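Local coordinates for imelysin-like protein (Psychrobacter arcticus, PDB 3PF0), which is of unknown function but belongs to the imelysin-like M75 peptidase family and is possibly a metalloendopeptidase, probably exported to the cell envelope, at residues 74-77 and 78-82; 244-247 and 248-252; 342-346 and 347-351. All blocks are in the same frame, centred on the assembly; numbering follows the deposited sequence. Where two conformers were deposited one is given.

Contact 1: residues 74-77 and 78-82; sequences SDLL and HDLAQ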
loop_
_atom_site.group_PDB
_atom_site.type_symbol
_atom_site.label_atom_id
_atom_site.label_comp_id
_atom_site.label_asym_id
_atom_site.label_seq_id
_atom_site.Cartn_x
_atom_site.Cartn_y
_atom_site.Cartn_z
ATOM N N SER A 74 -0.101 13.489 -1.104
ATOM C CA SER A 74 -1.239 13.959 -0.316
ATOM C C SER A 74 -1.217 15.487 -0.279
ATOM O O SER A 74 -2.264 16.120 -0.385
ATOM C CB SER A 74 -1.200 13.371 1.094
ATOM O OG SER A 74 -2.441 13.559 1.755
ATOM N N ASP A 75 -0.004 16.079 -0.153
ATOM C CA ASP A 75 0.200 17.537 -0.172
ATOM C C ASP A 75 -0.194 18.103 -1.540
ATOM O O ASP A 75 -0.852 19.140 -1.597
ATOM C CB ASP A 75 1.670 17.911 0.116
ATOM C CG ASP A 75 2.109 17.810 1.567
ATOM O OD1 ASP A 75 1.254 17.495 2.428
ATOM O OD2 ASP A 75 3.315 18.003 1.833
ATOM N N LEU A 76 0.210 17.430 -2.641
ATOM C CA LEU A 76 -0.157 17.907 -3.978
ATOM C C LEU A 76 -1.679 17.808 -4.184
ATOM O O LEU A 76 -2.256 18.728 -4.771
ATOM C CB LEU A 76 0.611 17.201 -5.118
ATOM C CG LEU A 76 0.245 17.637 -6.586
ATOM C CD1 LEU A 76 0.345 19.164 -6.798
ATOM C CD2 LEU A 76 1.069 16.894 -7.602
ATOM N N LEU A 77 -2.334 16.747 -3.652
ATOM C CA LEU A 77 -3.785 16.608 -3.754
ATOM C C LEU A 77 -4.458 17.748 -2.999
ATOM O O LEU A 77 -5.355 18.386 -3.549
ATOM C CB LEU A 77 -4.288 15.233 -3.240
ATOM C CG LEU A 77 -5.820 14.968 -3.350
ATOM C CD1 LEU A 77 -6.319 15.042 -4.814
ATOM C CD2 LEU A 77 -6.202 13.646 -2.712
ATOM N N HIS A 78 -3.998 18.025 -1.746
ATOM C CA HIS A 78 -4.534 19.108 -0.929
ATOM C C HIS A 78 -4.381 20.462 -1.642
ATOM O O HIS A 78 -5.346 21.221 -1.728
ATOM C CB HIS A 78 -3.873 19.171 0.475
ATOM C CG HIS A 78 -4.352 20.357 1.254
ATOM N ND1 HIS A 78 -5.552 20.319 1.962
ATOM C CD2 HIS A 78 -3.876 21.626 1.275
ATOM C CE1 HIS A 78 -5.729 21.546 2.434
ATOM N NE2 HIS A 78 -4.745 22.366 2.050
ATOM N N ASP A 79 -3.179 20.766 -2.123
ATOM C CA ASP A 79 -2.885 22.048 -2.756
ATOM C C ASP A 79 -3.724 22.266 -4.025
ATOM O O ASP A 79 -4.226 23.381 -4.215
ATOM C CB ASP A 79 -1.398 22.197 -3.057
ATOM C CG ASP A 79 -1.018 23.641 -3.277
ATOM O OD1 ASP A 79 -0.939 24.387 -2.288
ATOM O OD2 ASP A 79 -0.908 24.049 -4.440
ATOM N N LEU A 80 -3.919 21.201 -4.848
ATOM C CA LEU A 80 -4.741 21.290 -6.051
ATOM C C LEU A 80 -6.196 21.548 -5.698
ATOM O O LEU A 80 -6.817 22.418 -6.322
ATOM C CB LEU A 80 -4.614 20.040 -6.940
ATOM C CG LEU A 80 -3.360 19.988 -7.801
ATOM C CD1 LEU A 80 -3.289 18.686 -8.557
ATOM C CD2 LEU A 80 -3.287 21.176 -8.764
ATOM N N ALA A 81 -6.726 20.834 -4.666
ATOM C CA ALA A 81 -8.093 21.007 -4.157
ATOM C C ALA A 81 -8.274 22.420 -3.594
ATOM O O ALA A 81 -9.258 23.074 -3.909
ATOM C CB ALA A 81 -8.396 19.962 -3.083
ATOM N N GLN A 82 -7.297 22.918 -2.820
ATOM C CA GLN A 82 -7.346 24.275 -2.264
ATOM C C GLN A 82 -7.426 25.319 -3.405
ATOM O O GLN A 82 -8.160 26.302 -3.291
ATOM C CB GLN A 82 -6.116 24.521 -1.365
ATOM C CG GLN A 82 -6.009 25.933 -0.796
ATOM C CD GLN A 82 -4.831 26.064 0.133
ATOM O OE1 GLN A 82 -3.735 26.467 -0.271
ATOM N NE2 GLN A 82 -5.034 25.721 1.403
#

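Contact 2: residues 244-247 and 248-252; sequences NAIE and QPLGL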
loop_
_atom_site.group_PDB
_atom_site.type_symbol
_atom_site.label_atom_id
_atom_site.label_comp_id
_atom_site.label_asym_id
_atom_site.label_seq_id
_atom_site.Cartn_x
_atom_site.Cartn_y
_atom_site.Cartn_z
ATOM N N ASN A 244 -7.505 -10.713 0.320
ATOM C CA ASN A 244 -8.457 -9.620 0.528
ATOM C C ASN A 244 -8.740 -8.818 -0.718
ATOM O O ASN A 244 -9.864 -8.346 -0.856
ATOM C CB ASN A 244 -8.000 -8.671 1.653
ATOM C CG ASN A 244 -7.842 -9.338 2.997
ATOM O OD1 ASN A 244 -8.457 -10.378 3.294
ATOM N ND2 ASN A 244 -7.024 -8.745 3.851
ATOM N N ALA A 245 -7.751 -8.630 -1.601
ATOM C CA ALA A 245 -7.962 -7.826 -2.799
ATOM C C ALA A 245 -8.343 -8.640 -4.042
ATOM O O ALA A 245 -9.016 -8.087 -4.912
ATOM C CB ALA A 245 -6.722 -6.989 -3.093
ATOM N N ILE A 246 -7.940 -9.924 -4.146
ATOM C CA ILE A 246 -8.202 -10.703 -5.366
ATOM C C ILE A 246 -9.218 -11.842 -5.150
ATOM O O ILE A 246 -10.290 -11.785 -5.739
ATOM C CB ILE A 246 -6.868 -11.219 -6.010
ATOM C CG1 ILE A 246 -5.898 -10.052 -6.370
ATOM C CG2 ILE A 246 -7.105 -12.146 -7.229
ATOM C CD1 ILE A 246 -6.385 -9.006 -7.443
ATOM N N GLU A 247 -8.874 -12.876 -4.360
ATOM C CA GLU A 247 -9.709 -14.060 -4.144
ATOM C C GLU A 247 -11.106 -13.716 -3.622
ATOM O O GLU A 247 -12.089 -14.128 -4.239
ATOM C CB GLU A 247 -9.025 -15.055 -3.189
ATOM C CG GLU A 247 -9.807 -16.333 -2.958
ATOM C CD GLU A 247 -9.158 -17.315 -2.006
ATOM O OE1 GLU A 247 -8.804 -16.907 -0.876
ATOM O OE2 GLU A 247 -9.022 -18.501 -2.384
ATOM N N GLN A 248 -11.186 -12.988 -2.494
ATOM C CA GLN A 248 -12.452 -12.660 -1.840
ATOM C C GLN A 248 -13.350 -11.719 -2.675
ATOM O O GLN A 248 -14.508 -12.082 -2.853
ATOM C CB GLN A 248 -12.223 -12.079 -0.434
ATOM C CG GLN A 248 -11.949 -13.140 0.630
ATOM C CD GLN A 248 -11.224 -12.583 1.836
ATOM O OE1 GLN A 248 -11.488 -11.468 2.308
ATOM N NE2 GLN A 248 -10.295 -13.357 2.374
ATOM N N PRO A 249 -12.911 -10.542 -3.199
ATOM C CA PRO A 249 -13.859 -9.677 -3.928
ATOM C C PRO A 249 -14.339 -10.226 -5.269
ATOM O O PRO A 249 -15.427 -9.855 -5.713
ATOM C CB PRO A 249 -13.069 -8.391 -4.153
ATOM C CG PRO A 249 -11.944 -8.455 -3.213
ATOM C CD PRO A 249 -11.597 -9.886 -3.092
ATOM N N LEU A 250 -13.538 -11.085 -5.911
ATOM C CA LEU A 250 -13.879 -11.649 -7.211
ATOM C C LEU A 250 -14.578 -13.016 -7.080
ATOM O O LEU A 250 -15.009 -13.579 -8.092
ATOM C CB LEU A 250 -12.622 -11.749 -8.099
ATOM C CG LEU A 250 -11.827 -10.441 -8.314
ATOM C CD1 LEU A 250 -10.513 -10.710 -9.021
ATOM C CD2 LEU A 250 -12.645 -9.393 -9.049
ATOM N N GLY A 251 -14.716 -13.501 -5.842
ATOM C CA GLY A 251 -15.357 -14.771 -5.512
ATOM C C GLY A 251 -14.791 -15.950 -6.274
ATOM O O GLY A 251 -15.513 -16.609 -7.027
ATOM N N LEU A 252 -13.486 -16.197 -6.110
ATOM C CA LEU A 252 -12.785 -17.278 -6.810
ATOM C C LEU A 252 -12.877 -18.614 -6.054
ATOM O O LEU A 252 -12.839 -19.669 -6.691
ATOM C CB LEU A 252 -11.307 -16.904 -7.051
ATOM C CG LEU A 252 -11.007 -15.583 -7.782
ATOM C CD1 LEU A 252 -9.532 -15.324 -7.813
ATOM C CD2 LEU A 252 -11.543 -15.581 -9.213
#

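Contact 3: residues 342-346 and 347-351; sequences RLIKS and QLIPT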
loop_
_atom_site.group_PDB
_atom_site.type_symbol
_atom_site.label_atom_id
_atom_site.label_comp_id
_atom_site.label_asym_id
_atom_site.label_seq_id
_atom_site.Cartn_x
_atom_site.Cartn_y
_atom_site.Cartn_z
ATOM N N ARG A 342 4.353 -18.790 -2.280
ATOM C CA ARG A 342 4.979 -20.109 -2.192
ATOM C C ARG A 342 6.498 -19.966 -2.200
ATOM O O ARG A 342 7.167 -20.506 -1.316
ATOM C CB ARG A 342 4.514 -21.004 -3.353
ATOM C CG ARG A 342 4.980 -22.458 -3.247
ATOM C CD ARG A 342 4.709 -23.263 -4.513
ATOM N NE ARG A 342 5.465 -22.768 -5.670
ATOM C CZ ARG A 342 6.730 -23.079 -5.939
ATOM N NH1 ARG A 342 7.410 -23.889 -5.133
ATOM N NH2 ARG A 342 7.330 -22.576 -7.010
ATOM N N LEU A 343 7.032 -19.203 -3.173
ATOM C CA LEU A 343 8.460 -18.964 -3.321
ATOM C C LEU A 343 9.035 -18.208 -2.117
ATOM O O LEU A 343 10.155 -18.509 -1.714
ATOM C CB LEU A 343 8.761 -18.200 -4.622
ATOM C CG LEU A 343 8.613 -18.975 -5.942
ATOM C CD1 LEU A 343 8.686 -18.040 -7.118
ATOM C CD2 LEU A 343 9.669 -20.065 -6.090
ATOM N N ILE A 344 8.279 -17.260 -1.528
ATOM C CA ILE A 344 8.766 -16.498 -0.373
ATOM C C ILE A 344 8.860 -17.412 0.874
ATOM O O ILE A 344 9.901 -17.436 1.537
ATOM C CB ILE A 344 7.922 -15.214 -0.105
ATOM C CG1 ILE A 344 8.035 -14.227 -1.291
ATOM C CG2 ILE A 344 8.351 -14.531 1.215
ATOM C CD1 ILE A 344 7.041 -13.026 -1.271
ATOM N N LYS A 345 7.796 -18.172 1.159
ATOM C CA LYS A 345 7.696 -19.054 2.322
ATOM C C LYS A 345 8.624 -20.277 2.264
ATOM O O LYS A 345 9.184 -20.650 3.299
ATOM C CB LYS A 345 6.245 -19.548 2.484
ATOM C CG LYS A 345 5.289 -18.525 3.073
ATOM C CD LYS A 345 3.865 -18.716 2.562
ATOM C CE LYS A 345 3.010 -19.590 3.438
ATOM N NZ LYS A 345 1.636 -19.708 2.891
ATOM N N SER A 346 8.754 -20.923 1.090
ATOM C CA SER A 346 9.506 -22.174 0.969
ATOM C C SER A 346 10.928 -22.047 0.415
ATOM O O SER A 346 11.701 -22.995 0.592
ATOM C CB SER A 346 8.732 -23.175 0.115
ATOM O OG SER A 346 8.648 -22.761 -1.239
ATOM N N GLN A 347 11.277 -20.925 -0.255
ATOM C CA GLN A 347 12.617 -20.750 -0.822
ATOM C C GLN A 347 13.330 -19.527 -0.243
ATOM O O GLN A 347 14.473 -19.650 0.186
ATOM C CB GLN A 347 12.571 -20.659 -2.358
ATOM C CG GLN A 347 12.433 -22.009 -3.061
ATOM C CD GLN A 347 12.519 -21.916 -4.572
ATOM O OE1 GLN A 347 13.189 -21.045 -5.145
ATOM N NE2 GLN A 347 11.873 -22.849 -5.257
ATOM N N LEU A 348 12.675 -18.352 -0.225
ATOM C CA LEU A 348 13.315 -17.126 0.268
ATOM C C LEU A 348 13.580 -17.114 1.794
ATOM O O LEU A 348 14.726 -16.881 2.191
ATOM C CB LEU A 348 12.525 -15.864 -0.144
ATOM C CG LEU A 348 13.149 -14.502 0.220
ATOM C CD1 LEU A 348 14.415 -14.224 -0.584
ATOM C CD2 LEU A 348 12.153 -13.379 0.055
ATOM N N ILE A 349 12.539 -17.304 2.626
ATOM C CA ILE A 349 12.636 -17.268 4.092
ATOM C C ILE A 349 13.620 -18.364 4.628
ATOM O O ILE A 349 14.494 -17.984 5.414
ATOM C CB ILE A 349 11.217 -17.314 4.746
ATOM C CG1 ILE A 349 10.561 -15.907 4.685
ATOM C CG2 ILE A 349 11.250 -17.850 6.183
ATOM C CD1 ILE A 349 9.053 -15.815 5.020
ATOM N N PRO A 350 13.581 -19.666 4.213
ATOM C CA PRO A 350 14.562 -20.630 4.764
ATOM C C PRO A 350 16.013 -20.376 4.322
ATOM O O PRO A 350 16.927 -20.710 5.079
ATOM C CB PRO A 350 14.065 -21.982 4.254
ATOM C CG PRO A 350 13.274 -21.667 3.056
ATOM C CD PRO A 350 12.630 -20.345 3.306
ATOM N N THR A 351 16.227 -19.783 3.118
ATOM C CA THR A 351 17.564 -19.447 2.600
ATOM C C THR A 351 18.159 -18.336 3.465
ATOM O O THR A 351 19.338 -18.394 3.796
ATOM C CB THR A 351 17.497 -19.066 1.112
ATOM O OG1 THR A 351 17.058 -20.201 0.366
ATOM C CG2 THR A 351 18.829 -18.589 0.558
#

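Contact 1: residues 74-77 and 78-82
Leu76 and Leu80 meet one turn apart on a regular stretch of helix 48-84, a worked example of i to i+4 pairing in a long helix. CD1 of Leu76 rests 3.9 Å from CG of Leu80, the two isobutyl groups crossing at a slant. Different first torsions bring them together: Leu76 sends CG anti to its N (chi1 179°), which lets CD1 reach forward along the helix, whereas Leu80 holds CG beside its N (chi1 -79°) and leans back. CG of Leu80 also lies 3.5 Å from the carbonyl O of Leu76, the same oxygen that receives Leu80 N at 3.0 Å.

This pair sits toward the surface, although Leu76 touches Gln101 and Leu80 touches Leu98 of helix 92-112. The tighter side is the one carrying Ser74, Leu77 and Ala81, all buried. There Leu77 packs on Leu105 of helix 92-112, and Ser74, held through OG by the carbonyl of Ser193, touches helix 183-214. On the flank facing helix 183-214, His78 is tied by ND1 to the carbonyl of Met190, and Asp75 OD1 forms a salt bridge with Lys201 of that helix. Asp79 belongs to the more open side, its carboxylate paired with Lys83 further along the same helix.

Beneath both faces runs an unbroken ladder of nearly straight backbone bonds: His78 N reaches Ser74 O at 2.9 Å, and Asp79 N reaches Asp75 O at the same distance. The rung on the buried side is Ala81 N to Leu77 O, 3.0 Å long, with the methyl CB of Ala81 3.5 Å from that Leu77 oxygen.

Contact 2: residues 244-247 and 248-252
Pro249 sets ring carbon CG against the carbonyl oxygens of the turn before it, 3.1 Å from Asn244 O and 3.4 Å from Ala245 O. The ring nitrogen has no hydrogen to offer these oxygens, so carbon is brought up where a backbone donor would normally come. The helix is kinked here, and the turn at 244-247 is widened to the pi type. The next rung is correspondingly poor: Leu250 N reaches Ile246 O only in a weak bond of 3.3 Å.

The helix then stops in a recognisable way. Gly251, with a positive phi of 53°, ends helix 225-250 in a Schellman motif. Leu252 N turns back to Glu247 O at 3.1 Å, almost straight and in the plane of that carbonyl, while Gly251 N makes a weak bond to Gln248 O. The reversal carries Leu252 back over the last turn, where its CD1 lies 3.9 Å from Glu247 CA.

A small apolar row runs along the same side. Ile246 holds CG2 anti to its backbone N, and this methyl touches CD1 of Leu252 at 4.0 Å and CD1 of Leu250 at 4.1 Å; all three side chains point the same way.

Ile246 and Leu250 of that row are buried, Leu252 only partly. Ile246 meets Ile272 of helix 268-283, Leu250 lies on Gln330 and Leu252 on Gln331 and Tyr334 of helix 327-351. The ammonium group of Lys327, at the start of that helix, bonds to Leu250 O, so a positive charge sits by the C-terminal end of helix 225-250, where it would probably suit the helix dipole, and where that end packs against the opening of helix 327-351.

Contact 3: residues 342-346 and 347-351
Leu348 N donates to Leu343 O at 2.9 Å, in the plane of that carbonyl, and Ile349 N reaches Ile344 O at 2.9 Å in a nearly straight bond (168°); both backbone bonds span five residues. Leu343 O is gripped twice, for Gln347 N also arrives at 3.0 Å, well above the carbonyl plane and at a more bent angle.

Two hydroxyls add side-chain bonds back to the preceding turn. Ser346 turns OG between its N and its carbonyl carbon (chi1 68°), and from there the hydroxyl donates to Arg342 O at 2.7 Å, an oxygen already taken by Ser346 N. Thr351 OG1, from a different rotamer, donates to Gln347 O at 2.6 Å.

Bonds of the i to i+5 kind define a pi-type widening in helix 327-351, and it comes just ahead of a proline kink. Pro350 has no N-H, and its ring carbons lie against the carbonyls before it, CG at 3.2 Å from Ser346 O.

Apolar contacts fall on the buried side. CG2 of Ile344 touches both CD2 of Leu348 and CD1 of Ile349, each at 4.1 Å; Leu348 runs alongside it, while Ile349 slants across. Around them stand Phe231, Leu235 and Val238 of helix 225-250 and Met283 of helix 268-283. Leu343 packs on Leu304 and Ala307 of helix 298-316. In one of its two conformers, the partly exposed Gln347 lies alongside Leu343. Toward the surface, Lys345 extends to a salt bridge with Glu239 of helix 225-250.

In the fold
Along the chain the three contacts follow in series, each on its own helix: 48-84, 225-250 and 327-351. Contact 1 stands apart, its centre about 32 Å from that of contact 2 and about 41 Å from that of contact 3, with which it flanks the middle of the molecule. Contacts 2 and 3 are closer, about 24 Å between centres, on two helices that pack antiparallel, so that each lies near the C-terminal end of its helix and at opposite ends of the pair. One regular helical segment and two proline-kinked ones thus illustrate how this strandless, imelysin-like protein builds a bundle from both regular and widened turns.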